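Local coordinates for TIR-NB-LRR type resistance protein RPV1 (PDB 5KU7), which belongs to the TIR-NB-LRR class of plant disease-resistance proteins, intracellular immune receptors, and is represented here by its TIR domain, at residues E60-V65 / K170-D175; K84-Q89 / H94-I99; D25-A30 / K159-S164; F100-P105 / R152-Q157. All coordinates share one frame; numbering follows the deposited sequence.

How the interactions relate
The four contacts fit helices to the parallel sheet of the TIR domain and to one another, three of them through helix 154-175. Interactions 1, 3 and 4 follow that helix from its C-terminal to its N-terminal end, with the centres of 1 and 4 about 23 Å apart. Interaction 2 packs helix 76-91 on strand 95-101. It joins interaction 1 directly, where Ser64 OG and His94 NE2 are 2.7 Å apart, and meets interaction 3 through Ile99 and Leu27. Interactions 3 and 4, centres about 12 Å apart, both touch the second subunit; in interaction 4 Tyr153 packs on Arg20 of the second subunit, a residue that lines the malonic acid pocket of this protein.

Interaction 1: residues E60-V65 / K170-D175; sequences ESRSSV and KCKRLD
Arg62 and Arg173 mark the point where the two backbones come nearest, and even there their CA atoms stand 9.5 Å apart, so long side chains have to bridge the gap. Residues 60-65 lead from the end of a helix into a strand of the sheet, turning a corner at Arg62; residues 170-175 form the C-terminal end of helix 154-175. The CB of Arg62 points toward the helix, and its chain bends at chi3 (58°) to bring the guanidinium against Arg173. Arg173 sets out with CG anti to its N and bends twice before its own guanidinium turns back over that of Arg62. The side chains cross nearly at right angles, yet the flat groups stack: their centres are 4.0 Å apart and their planes 24° from parallel. The overlap extends down the Arg62 chain, with Arg173 NH2 3.2 Å from Arg62 CD. Lys172 comes in at the edge of the Arg62 guanidinium, its CB 4.0 Å from Arg62 NH2. No hydrogen bond joins the segments. Instead, Arg62 NH1 makes a salt bridge with Asp9 and Arg62 NH2 donates to the carbonyl of Leu169, one residue before the helical segment. Those two partners hold the Arg62 guanidinium in place, and the carboxylate of Asp9 would probably offset part of the repulsion, allowing two like-charged groups to lie face to face at the protein surface.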
loop_
_atom_site.group_PDB
_atom_site.type_symbol
_atom_site.label_atom_id
_atom_site.label_comp_id
_atom_site.label_asym_id
_atom_site.label_seq_id
_atom_site.Cartn_x
_atom_site.Cartn_y
_atom_site.Cartn_z
ATOM N N GLU A 60 22.741 -4.588 15.220
ATOM C CA GLU A 60 23.615 -4.406 14.066
ATOM C C GLU A 60 23.019 -3.445 13.048
ATOM O O GLU A 60 23.512 -3.341 11.926
ATOM C CB GLU A 60 23.923 -5.743 13.402
ATOM C CG GLU A 60 24.854 -6.624 14.218
ATOM C CD GLU A 60 24.952 -8.029 13.663
ATOM O OE1 GLU A 60 24.455 -8.271 12.536
ATOM O OE2 GLU A 60 25.523 -8.894 14.358
ATOM N N SER A 61 21.963 -2.742 13.449
ATOM C CA SER A 61 21.336 -1.737 12.599
ATOM C C SER A 61 21.682 -0.334 13.085
ATOM O O SER A 61 21.740 -0.097 14.288
ATOM C CB SER A 61 19.814 -1.929 12.566
ATOM O OG SER A 61 19.454 -3.133 11.894
ATOM N N ARG A 62 21.921 0.589 12.150
ATOM C CA ARG A 62 22.220 1.984 12.504
ATOM C C ARG A 62 20.989 2.684 13.054
ATOM O O ARG A 62 21.098 3.604 13.849
ATOM C CB ARG A 62 22.752 2.759 11.301
ATOM C CG ARG A 62 24.073 2.267 10.768
ATOM C CD ARG A 62 24.385 2.999 9.497
ATOM N NE ARG A 62 24.410 4.436 9.741
ATOM C CZ ARG A 62 24.145 5.367 8.826
ATOM N NH1 ARG A 62 23.789 5.010 7.589
ATOM N NH2 ARG A 62 24.207 6.657 9.163
ATOM N N SER A 63 19.811 2.226 12.648
ATOM C CA SER A 63 18.577 2.807 13.154
ATOM C C SER A 63 17.430 1.835 13.035
ATOM O O SER A 63 17.548 0.790 12.392
ATOM C CB SER A 63 18.224 4.092 12.398
ATOM O OG SER A 63 17.876 3.810 11.053
ATOM N N SER A 64 16.313 2.188 13.659
ATOM C CA SER A 64 15.066 1.462 13.475
ATOM C C SER A 64 13.948 2.393 12.979
ATOM O O SER A 64 13.898 3.573 13.342
ATOM C CB SER A 64 14.644 0.777 14.771
ATOM O OG SER A 64 15.560 -0.239 15.126
ATOM N N VAL A 65 13.078 1.861 12.124
ATOM C CA VAL A 65 11.850 2.543 11.736
ATOM C C VAL A 65 10.723 1.761 12.358
ATOM O O VAL A 65 10.624 0.558 12.132
ATOM C CB VAL A 65 11.640 2.599 10.215
ATOM C CG1 VAL A 65 10.261 3.131 9.916
ATOM C CG2 VAL A 65 12.676 3.465 9.554
ATOM N N LYS A 170 22.388 9.979 6.284
ATOM C CA LYS A 170 23.579 10.318 5.564
ATOM C C LYS A 170 24.311 11.399 6.371
ATOM O O LYS A 170 25.536 11.397 6.439
ATOM C CB LYS A 170 23.251 10.816 4.165
ATOM C CG LYS A 170 24.502 11.246 3.407
ATOM C CD LYS A 170 24.254 11.420 1.925
ATOM C CE LYS A 170 25.500 11.036 1.166
ATOM N NZ LYS A 170 25.806 12.018 0.096
ATOM N N CYS A 171 23.571 12.242 7.081
ATOM C CA CYS A 171 24.230 13.297 7.826
ATOM C C CYS A 171 24.865 12.681 9.070
ATOM O O CYS A 171 25.968 13.070 9.455
ATOM C CB CYS A 171 23.260 14.424 8.214
ATOM S SG CYS A 171 22.632 15.453 6.832
ATOM N N LYS A 172 24.204 11.702 9.683
ATOM C CA LYS A 172 24.819 11.040 10.827
ATOM C C LYS A 172 26.166 10.452 10.435
ATOM O O LYS A 172 27.165 10.673 11.116
ATOM C CB LYS A 172 23.961 9.914 11.405
ATOM C CG LYS A 172 22.782 10.332 12.235
ATOM C CD LYS A 172 22.684 9.393 13.442
ATOM C CE LYS A 172 22.751 7.915 13.062
ATOM N NZ LYS A 172 22.988 7.047 14.273
ATOM N N ARG A 173 26.178 9.701 9.335
ATOM C CA ARG A 173 27.389 9.050 8.848
ATOM C C ARG A 173 28.503 10.037 8.504
ATOM O O ARG A 173 29.677 9.776 8.777
ATOM C CB ARG A 173 27.084 8.183 7.618
ATOM C CG ARG A 173 28.350 7.616 6.960
ATOM C CD ARG A 173 28.125 6.234 6.360
ATOM N NE ARG A 173 27.814 5.229 7.378
ATOM C CZ ARG A 173 27.500 3.961 7.120
ATOM N NH1 ARG A 173 27.449 3.524 5.866
ATOM N NH2 ARG A 173 27.231 3.131 8.118
ATOM N N LEU A 174 28.149 11.170 7.909
ATOM C CA LEU A 174 29.176 12.115 7.492
ATOM C C LEU A 174 29.783 12.879 8.673
ATOM O O LEU A 174 30.924 13.333 8.600
ATOM C CB LEU A 174 28.609 13.089 6.459
ATOM C CG LEU A 174 28.320 12.433 5.112
ATOM C CD1 LEU A 174 27.691 13.441 4.172
ATOM C CD2 LEU A 174 29.610 11.891 4.517
ATOM N N ASP A 175 29.029 13.021 9.758
ATOM C CA ASP A 175 29.539 13.740 10.916
ATOM C C ASP A 175 30.539 12.860 11.679
ATOM O O ASP A 175 31.486 13.364 12.283
ATOM C CB ASP A 175 28.385 14.216 11.810
ATOM C CG ASP A 175 27.672 15.447 11.230
ATOM O OD1 ASP A 175 26.447 15.596 11.431
ATOM O OD2 ASP A 175 28.343 16.268 10.563
#

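Interaction 2: residues K84-Q89 / H94-I99; sequences KIMECQ and HAVFPI
His94 packs against the C-terminal part of helix 76-91, and its N donates to Cys88 O at 3.3 Å. With CG anti to the backbone N (chi1 -163°), the imidazole is carried along the helix toward Ile85, so that His94 CB meets Cys88 CB at 3.6 Å while CD2 approaches both the carbonyl oxygen and CG2 of Ile85. Cys88 SG stands above a face of this ring, but at 5.3 Å from its centroid. Gln89 also packs closely: chi1, at -149°, swings its CG to 3.0 Å from His94 O and 3.3 Å from CG2 of Val96, and the bend at chi2 then redirects the amide; the side chain crosses the valine at about a right angle. The same methyl of Val96 touches Ile85 CG2 at 3.9 Å and, more loosely, Met86 SD, so one branch of the valine is shared among three helical side chains. Both ring nitrogens of His94 look past the helix to the neighbouring strand, NE2 bonding Ser64 OG and ND1 weakly the carbonyl of Ser61. The contact thus closes the second half of a beta-alpha-beta unit, in which helix 76-91 returns the chain from strand 61-68 to strand 95-101; Ile58 of helix 52-59 packs on Ile85 and Cys88.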
loop_
_atom_site.group_PDB
_atom_site.type_symbol
_atom_site.label_atom_id
_atom_site.label_comp_id
_atom_site.label_asym_id
_atom_site.label_seq_id
_atom_site.Cartn_x
_atom_site.Cartn_y
_atom_site.Cartn_z
ATOM N N LYS A 84 14.171 -3.455 23.077
ATOM C CA LYS A 84 15.533 -3.610 22.576
ATOM C C LYS A 84 15.963 -2.390 21.771
ATOM O O LYS A 84 17.073 -1.893 21.927
ATOM C CB LYS A 84 15.654 -4.858 21.695
ATOM C CG LYS A 84 17.062 -5.064 21.160
ATOM C CD LYS A 84 18.052 -5.337 22.348
ATOM C CE LYS A 84 19.481 -5.533 21.854
ATOM N NZ LYS A 84 20.430 -5.948 22.952
ATOM N N ILE A 85 15.073 -1.922 20.906
ATOM C CA ILE A 85 15.331 -0.768 20.054
ATOM C C ILE A 85 15.643 0.467 20.879
ATOM O O ILE A 85 16.579 1.206 20.591
ATOM C CB ILE A 85 14.117 -0.487 19.140
ATOM C CG1 ILE A 85 14.052 -1.542 18.036
ATOM C CG2 ILE A 85 14.198 0.903 18.539
ATOM C CD1 ILE A 85 12.697 -1.647 17.338
ATOM N N MET A 86 14.856 0.681 21.920
ATOM C CA MET A 86 15.047 1.848 22.755
ATOM C C MET A 86 16.299 1.739 23.631
ATOM O O MET A 86 16.933 2.754 23.940
ATOM C CB MET A 86 13.800 2.070 23.597
ATOM C CG MET A 86 12.562 2.350 22.748
ATOM S SD MET A 86 12.824 3.659 21.518
ATOM C CE MET A 86 13.208 5.043 22.582
ATOM N N GLU A 87 16.648 0.513 24.028
ATOM C CA GLU A 87 17.884 0.249 24.775
ATOM C C GLU A 87 19.120 0.567 23.935
ATOM O O GLU A 87 20.091 1.132 24.433
ATOM C CB GLU A 87 17.917 -1.207 25.244
ATOM C CG GLU A 87 16.892 -1.525 26.323
ATOM C CD GLU A 87 16.960 -2.955 26.809
ATOM O OE1 GLU A 87 17.717 -3.756 26.221
ATOM O OE2 GLU A 87 16.257 -3.274 27.791
ATOM N N CYS A 88 19.092 0.183 22.662
ATOM C CA CYS A 88 20.197 0.473 21.748
ATOM C C CYS A 88 20.273 1.964 21.510
ATOM O O CYS A 88 21.297 2.493 21.087
ATOM C CB CYS A 88 20.014 -0.231 20.405
ATOM S SG CYS A 88 20.043 -2.004 20.510
ATOM N N GLN A 89 19.159 2.628 21.776
ATOM C CA GLN A 89 19.040 4.056 21.571
ATOM C C GLN A 89 19.771 4.810 22.673
ATOM O O GLN A 89 20.482 5.773 22.403
ATOM C CB GLN A 89 17.564 4.430 21.520
ATOM C CG GLN A 89 17.244 5.596 20.645
ATOM C CD GLN A 89 16.866 6.811 21.425
ATOM O OE1 GLN A 89 17.091 6.879 22.627
ATOM N NE2 GLN A 89 16.237 7.766 20.754
ATOM N N HIS A 94 21.929 4.358 18.493
ATOM C CA HIS A 94 20.860 3.888 17.622
ATOM C C HIS A 94 19.792 4.939 17.401
ATOM O O HIS A 94 19.199 5.422 18.355
ATOM C CB HIS A 94 20.239 2.621 18.215
ATOM C CG HIS A 94 19.414 1.824 17.248
ATOM N ND1 HIS A 94 19.972 1.085 16.224
ATOM C CD2 HIS A 94 18.077 1.618 17.176
ATOM C CE1 HIS A 94 19.009 0.473 15.555
ATOM N NE2 HIS A 94 17.849 0.783 16.109
ATOM N N ALA A 95 19.573 5.302 16.141
ATOM C CA ALA A 95 18.544 6.280 15.775
ATOM C C ALA A 95 17.195 5.603 15.615
ATOM O O ALA A 95 17.125 4.425 15.271
ATOM C CB ALA A 95 18.922 7.023 14.495
ATOM N N VAL A 96 16.125 6.346 15.886
ATOM C CA VAL A 96 14.789 5.781 15.927
ATOM C C VAL A 96 13.792 6.702 15.240
ATOM O O VAL A 96 13.648 7.857 15.623
ATOM C CB VAL A 96 14.321 5.542 17.368
ATOM C CG1 VAL A 96 12.914 4.971 17.365
ATOM C CG2 VAL A 96 15.294 4.613 18.105
ATOM N N PHE A 97 13.084 6.170 14.252
ATOM C CA PHE A 97 12.155 6.954 13.438
ATOM C C PHE A 97 10.747 6.402 13.528
ATOM O O PHE A 97 10.450 5.387 12.923
ATOM C CB PHE A 97 12.597 6.949 11.984
ATOM C CG PHE A 97 14.003 7.406 11.789
ATOM C CD1 PHE A 97 14.977 6.525 11.359
ATOM C CD2 PHE A 97 14.347 8.728 12.009
ATOM C CE1 PHE A 97 16.277 6.956 11.164
ATOM C CE2 PHE A 97 15.635 9.160 11.814
ATOM C CZ PHE A 97 16.601 8.275 11.385
ATOM N N PRO A 98 9.885 7.038 14.327
ATOM C CA PRO A 98 8.560 6.426 14.483
ATOM C C PRO A 98 7.548 6.936 13.448
ATOM O O PRO A 98 7.480 8.138 13.145
ATOM C CB PRO A 98 8.157 6.831 15.904
ATOM C CG PRO A 98 8.862 8.175 16.127
ATOM C CD PRO A 98 10.109 8.172 15.252
ATOM N N ILE A 99 6.798 5.996 12.903
ATOM C CA ILE A 99 5.679 6.246 12.012
ATOM C C ILE A 99 4.411 5.822 12.706
ATOM O O ILE A 99 4.291 4.675 13.133
ATOM C CB ILE A 99 5.755 5.446 10.705
ATOM C CG1 ILE A 99 6.995 5.820 9.919
ATOM C CG2 ILE A 99 4.476 5.678 9.885
ATOM C CD1 ILE A 99 7.287 4.852 8.818
#

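Interaction 3: residues D25-A30 / K159-S164; sequences DHLYSA and KEITNS
Within the TIR fold, Leu27 and Thr162 join the first long helix to the last, 23-33 to 154-175, two helices that lie side by side against the central parallel sheet. The short segments run in roughly the same direction, crossing at -42° with their axes 10.0 Å apart. Thr162 supplies the centre of the contact through its methyl: CG2 sits 3.6 Å from Leu27 CD1 and packs on Ala30 CB at 3.9 Å. That orientation follows from chi1 (58°), which places OG1 between the backbone N and carbonyl carbon, turned to its own helix, where it bonds the carbonyl of Ile158. Leu27 slides past the threonine in the opposite sense, and the same CD1 reaches Ile161 CG2 at 4.2 Å, the leucine and isoleucine crossing almost perpendicularly. Toward the sheet, Leu27 and Ile161 both pack on Ile99. A different side of helix 23-33 faces the second subunit, where His26 stacks on its counterpart and Asp25 bonds Ser155 of that chain, consistent with the interface of these two helices known from other plant TIR domains. Across these two segments, then, the touching groups are apolar: the hydroxyl of Thr162 is satisfied within its own helix, while polar linkage comes from nearby, where Arg34 bonds Asn163.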
loop_
_atom_site.group_PDB
_atom_site.type_symbol
_atom_site.label_atom_id
_atom_site.label_comp_id
_atom_site.label_asym_id
_atom_site.label_seq_id
_atom_site.Cartn_x
_atom_site.Cartn_y
_atom_site.Cartn_z
ATOM N N ASP A 25 5.658 -3.119 3.478
ATOM C CA ASP A 25 6.328 -3.661 2.289
ATOM C C ASP A 25 6.712 -2.554 1.307
ATOM O O ASP A 25 7.865 -2.505 0.858
ATOM C CB ASP A 25 5.435 -4.694 1.594
ATOM C CG ASP A 25 6.165 -5.458 0.527
ATOM O OD1 ASP A 25 7.340 -5.776 0.744
ATOM O OD2 ASP A 25 5.594 -5.736 -0.542
ATOM N N HIS A 26 5.758 -1.656 1.008
ATOM C CA HIS A 26 6.010 -0.496 0.124
ATOM C C HIS A 26 7.095 0.411 0.728
ATOM O O HIS A 26 7.949 0.944 0.007
ATOM C CB HIS A 26 4.719 0.315 -0.127
ATOM C CG HIS A 26 3.667 -0.441 -0.890
ATOM N ND1 HIS A 26 3.885 -0.968 -2.148
ATOM C CD2 HIS A 26 2.394 -0.767 -0.563
ATOM C CE1 HIS A 26 2.793 -1.585 -2.563
ATOM N NE2 HIS A 26 1.878 -1.483 -1.617
ATOM N N LEU A 27 7.072 0.572 2.050
ATOM C CA LEU A 27 8.115 1.337 2.750
ATOM C C LEU A 27 9.484 0.677 2.591
ATOM O O LEU A 27 10.507 1.321 2.285
ATOM C CB LEU A 27 7.776 1.472 4.245
ATOM C CG LEU A 27 8.785 2.220 5.124
ATOM C CD1 LEU A 27 8.903 3.667 4.686
ATOM C CD2 LEU A 27 8.369 2.160 6.584
ATOM N N TYR A 28 9.484 -0.625 2.837
ATOM C CA TYR A 28 10.667 -1.451 2.720
ATOM C C TYR A 28 11.290 -1.314 1.344
ATOM O O TYR A 28 12.496 -1.133 1.194
ATOM C CB TYR A 28 10.297 -2.916 3.006
ATOM C CG TYR A 28 11.415 -3.887 2.738
ATOM C CD1 TYR A 28 12.578 -3.862 3.512
ATOM C CD2 TYR A 28 11.328 -4.817 1.703
ATOM C CE1 TYR A 28 13.618 -4.754 3.284
ATOM C CE2 TYR A 28 12.374 -5.724 1.467
ATOM C CZ TYR A 28 13.519 -5.679 2.264
ATOM O OH TYR A 28 14.569 -6.551 2.060
ATOM N N SER A 29 10.452 -1.430 0.329
ATOM C CA SER A 29 10.943 -1.355 -1.032
ATOM C C SER A 29 11.465 0.052 -1.324
ATOM O O SER A 29 12.512 0.204 -1.952
ATOM C CB SER A 29 9.832 -1.743 -2.006
ATOM O OG SER A 29 10.261 -1.616 -3.345
ATOM N N ALA A 30 10.755 1.078 -0.842
ATOM C CA ALA A 30 11.190 2.469 -1.049
ATOM C C ALA A 30 12.553 2.726 -0.408
ATOM O O ALA A 30 13.392 3.416 -0.986
ATOM C CB ALA A 30 10.156 3.443 -0.500
ATOM N N LYS A 159 7.425 8.507 0.162
ATOM C CA LYS A 159 8.546 9.228 -0.427
ATOM C C LYS A 159 9.078 10.267 0.555
ATOM O O LYS A 159 10.291 10.451 0.709
ATOM C CB LYS A 159 8.133 9.900 -1.743
ATOM C CG LYS A 159 9.240 10.730 -2.399
ATOM C CD LYS A 159 8.760 11.431 -3.680
ATOM C CE LYS A 159 7.825 12.606 -3.371
ATOM N NZ LYS A 159 7.531 13.454 -4.573
ATOM N N GLU A 160 8.160 10.932 1.240
ATOM C CA GLU A 160 8.537 11.963 2.190
ATOM C C GLU A 160 9.335 11.362 3.374
ATOM O O GLU A 160 10.395 11.860 3.745
ATOM C CB GLU A 160 7.286 12.685 2.668
ATOM C CG GLU A 160 7.490 13.499 3.903
ATOM C CD GLU A 160 6.254 14.271 4.274
ATOM O OE1 GLU A 160 5.277 14.251 3.481
ATOM O OE2 GLU A 160 6.269 14.896 5.357
ATOM N N ILE A 161 8.835 10.261 3.922
ATOM C CA ILE A 161 9.489 9.568 5.019
ATOM C C ILE A 161 10.886 9.067 4.648
ATOM O O ILE A 161 11.871 9.258 5.377
ATOM C CB ILE A 161 8.631 8.376 5.471
ATOM C CG1 ILE A 161 7.343 8.876 6.131
ATOM C CG2 ILE A 161 9.422 7.450 6.406
ATOM C CD1 ILE A 161 6.273 7.822 6.218
ATOM N N THR A 162 10.982 8.416 3.505
ATOM C CA THR A 162 12.249 7.815 3.161
ATOM C C THR A 162 13.278 8.870 2.730
ATOM O O THR A 162 14.486 8.651 2.873
ATOM C CB THR A 162 12.061 6.758 2.086
ATOM O OG1 THR A 162 11.451 7.367 0.957
ATOM C CG2 THR A 162 11.122 5.661 2.592
ATOM N N ASN A 163 12.805 10.015 2.235
ATOM C CA ASN A 163 13.700 11.119 1.881
ATOM C C ASN A 163 14.335 11.718 3.117
ATOM O O ASN A 163 15.538 11.958 3.159
ATOM C CB ASN A 163 12.952 12.228 1.143
ATOM C CG ASN A 163 12.854 11.983 -0.339
ATOM O OD1 ASN A 163 13.546 11.124 -0.885
ATOM N ND2 ASN A 163 12.006 12.758 -1.009
ATOM N N SER A 164 13.500 11.950 4.121
ATOM C CA SER A 164 13.943 12.445 5.411
ATOM C C SER A 164 14.906 11.462 6.103
ATOM O O SER A 164 15.957 11.866 6.601
ATOM C CB SER A 164 12.724 12.721 6.293
ATOM O OG SER A 164 13.111 13.013 7.620
#

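Interaction 4: residues F100-P105 / R152-Q157; sequences FYHVDP and RYESNQ
Tyr101 OH donates a hydrogen bond to Glu154 OE1 at 2.7 Å, the one direct hydrogen bond across this contact. The oxygen lies at the edge of the phenol ring, near its plane, and is met on its syn side, 27° out of the carboxylate plane; ring and carboxylate are turned 57° from each other. Tyr101 reaches it from the end of strand 95-101 with CG anti to the backbone N (chi1 -174°), while Glu154, extended beyond CG, comes across from the first turn of helix 154-175. A water forms the next layer, 2.6 Å from His102 NE2 and 2.9 Å from both Glu154 OE1 and Gln157 OE1. His102 adopts a left-handed backbone conformation as the strand ends, and its imidazole lies over the rim of the Tyr101 ring, with ND1 3.7 Å above that plane. Further out, Phe23 stacks on the Tyr101 ring, and Gln157 NE2 is held by the carbonyl of Leu149. Glu154 OE2 accepts a bond from His26 of the second subunit. The carboxylate therefore works on two fronts, OE1 tying the sheet end to the helix and OE2 reaching the partner chain, and these polar partners would be expected to stabilise its negative charge.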
loop_
_atom_site.group_PDB
_atom_site.type_symbol
_atom_site.label_atom_id
_atom_site.label_comp_id
_atom_site.label_asym_id
_atom_site.label_seq_id
_atom_site.Cartn_x
_atom_site.Cartn_y
_atom_site.Cartn_z
ATOM N N PHE A 100 3.470 6.740 12.815
ATOM C CA PHE A 100 2.207 6.433 13.436
ATOM C C PHE A 100 1.222 6.199 12.314
ATOM O O PHE A 100 0.678 7.140 11.751
ATOM C CB PHE A 100 1.804 7.562 14.380
ATOM C CG PHE A 100 2.876 7.885 15.416
ATOM C CD1 PHE A 100 3.006 7.112 16.571
ATOM C CD2 PHE A 100 3.769 8.941 15.221
ATOM C CE1 PHE A 100 3.999 7.391 17.523
ATOM C CE2 PHE A 100 4.766 9.227 16.160
ATOM C CZ PHE A 100 4.885 8.450 17.317
ATOM N N TYR A 101 1.039 4.927 11.971
ATOM C CA TYR A 101 0.285 4.541 10.789
ATOM C C TYR A 101 -1.199 4.384 11.075
ATOM O O TYR A 101 -1.648 3.334 11.548
ATOM C CB TYR A 101 0.841 3.237 10.195
ATOM C CG TYR A 101 0.172 2.876 8.880
ATOM C CD1 TYR A 101 0.371 3.661 7.740
ATOM C CD2 TYR A 101 -0.665 1.762 8.776
ATOM C CE1 TYR A 101 -0.234 3.345 6.533
ATOM C CE2 TYR A 101 -1.294 1.450 7.578
ATOM C CZ TYR A 101 -1.067 2.239 6.464
ATOM O OH TYR A 101 -1.660 1.923 5.279
ATOM N N HIS A 102 -1.950 5.445 10.779
ATOM C CA HIS A 102 -3.396 5.481 10.977
ATOM C C HIS A 102 -3.760 5.226 12.429
ATOM O O HIS A 102 -4.824 4.682 12.725
ATOM C CB HIS A 102 -4.098 4.473 10.067
ATOM C CG HIS A 102 -3.828 4.692 8.613
ATOM N ND1 HIS A 102 -4.260 3.822 7.632
ATOM C CD2 HIS A 102 -3.176 5.691 7.971
ATOM C CE1 HIS A 102 -3.874 4.272 6.453
ATOM N NE2 HIS A 102 -3.215 5.403 6.630
ATOM N N VAL A 103 -2.874 5.635 13.328
ATOM C CA VAL A 103 -3.153 5.579 14.763
ATOM C C VAL A 103 -2.715 6.875 15.389
ATOM O O VAL A 103 -1.781 7.514 14.908
ATOM C CB VAL A 103 -2.430 4.414 15.472
ATOM C CG1 VAL A 103 -2.740 3.093 14.764
ATOM C CG2 VAL A 103 -0.949 4.675 15.504
ATOM N N ASP A 104 -3.410 7.273 16.446
ATOM C CA ASP A 104 -3.111 8.516 17.139
ATOM C C ASP A 104 -1.811 8.388 17.923
ATOM O O ASP A 104 -1.691 7.511 18.776
ATOM C CB ASP A 104 -4.275 8.888 18.057
ATOM C CG ASP A 104 -4.116 10.264 18.685
ATOM O OD1 ASP A 104 -2.970 10.672 18.980
ATOM O OD2 ASP A 104 -5.149 10.941 18.878
ATOM N N PRO A 105 -0.829 9.265 17.635
ATOM C CA PRO A 105 0.444 9.222 18.366
ATOM C C PRO A 105 0.242 9.220 19.887
ATOM O O PRO A 105 0.985 8.549 20.596
ATOM C CB PRO A 105 1.156 10.503 17.905
ATOM C CG PRO A 105 0.598 10.776 16.541
ATOM C CD PRO A 105 -0.840 10.307 16.590
ATOM N N ARG A 152 -4.961 10.298 2.064
ATOM C CA ARG A 152 -3.757 10.983 1.604
ATOM C C ARG A 152 -3.018 9.987 0.688
ATOM O O ARG A 152 -3.079 8.773 0.908
ATOM C CB ARG A 152 -2.876 11.408 2.789
ATOM C CG ARG A 152 -3.632 11.968 4.027
ATOM C CD ARG A 152 -4.291 13.310 3.802
ATOM N NE ARG A 152 -4.949 13.795 5.017
ATOM C CZ ARG A 152 -5.783 14.836 5.062
ATOM N NH1 ARG A 152 -6.083 15.508 3.955
ATOM N NH2 ARG A 152 -6.333 15.205 6.214
ATOM N N TYR A 153 -2.316 10.479 -0.327
ATOM C CA TYR A 153 -1.639 9.582 -1.257
ATOM C C TYR A 153 -0.466 8.890 -0.574
ATOM O O TYR A 153 0.509 9.520 -0.176
ATOM C CB TYR A 153 -1.211 10.322 -2.528
ATOM C CG TYR A 153 -2.389 10.615 -3.450
ATOM C CD1 TYR A 153 -2.910 9.625 -4.274
ATOM C CD2 TYR A 153 -3.019 11.860 -3.452
ATOM C CE1 TYR A 153 -3.978 9.870 -5.094
ATOM C CE2 TYR A 153 -4.110 12.121 -4.285
ATOM C CZ TYR A 153 -4.586 11.119 -5.096
ATOM O OH TYR A 153 -5.669 11.336 -5.919
ATOM N N GLU A 154 -0.569 7.572 -0.451
ATOM C CA GLU A 154 0.363 6.833 0.405
ATOM C C GLU A 154 1.779 6.790 -0.159
ATOM O O GLU A 154 2.734 6.818 0.600
ATOM C CB GLU A 154 -0.156 5.422 0.665
ATOM C CG GLU A 154 0.544 4.714 1.855
ATOM C CD GLU A 154 -0.171 3.437 2.242
ATOM O OE1 GLU A 154 -0.995 3.486 3.188
ATOM O OE2 GLU A 154 0.072 2.386 1.582
ATOM N N SER A 155 1.938 6.740 -1.480
ATOM C CA SER A 155 3.294 6.715 -2.029
ATOM C C SER A 155 4.031 8.027 -1.740
ATOM O O SER A 155 5.252 8.053 -1.600
ATOM C CB SER A 155 3.281 6.434 -3.533
ATOM O OG SER A 155 2.854 7.571 -4.243
ATOM N N ASN A 156 3.286 9.116 -1.629
ATOM C CA ASN A 156 3.896 10.396 -1.313
ATOM C C ASN A 156 4.274 10.498 0.136
ATOM O O ASN A 156 5.272 11.107 0.464
ATOM C CB ASN A 156 2.954 11.539 -1.674
ATOM C CG ASN A 156 3.193 12.028 -3.061
ATOM O OD1 ASN A 156 2.512 11.606 -3.989
ATOM N ND2 ASN A 156 4.200 12.886 -3.232
ATOM N N GLN A 157 3.426 9.939 0.993
ATOM C CA GLN A 157 3.734 9.786 2.400
ATOM C C GLN A 157 5.030 9.030 2.549
ATOM O O GLN A 157 5.899 9.427 3.302
ATOM C CB GLN A 157 2.614 9.043 3.131
ATOM C CG GLN A 157 1.346 9.887 3.343
ATOM C CD GLN A 157 0.225 9.043 3.912
ATOM O OE1 GLN A 157 0.053 7.879 3.526
ATOM N NE2 GLN A 157 -0.509 9.592 4.866
HETATM O O HOH W 1 -1.853 5.925 4.537
#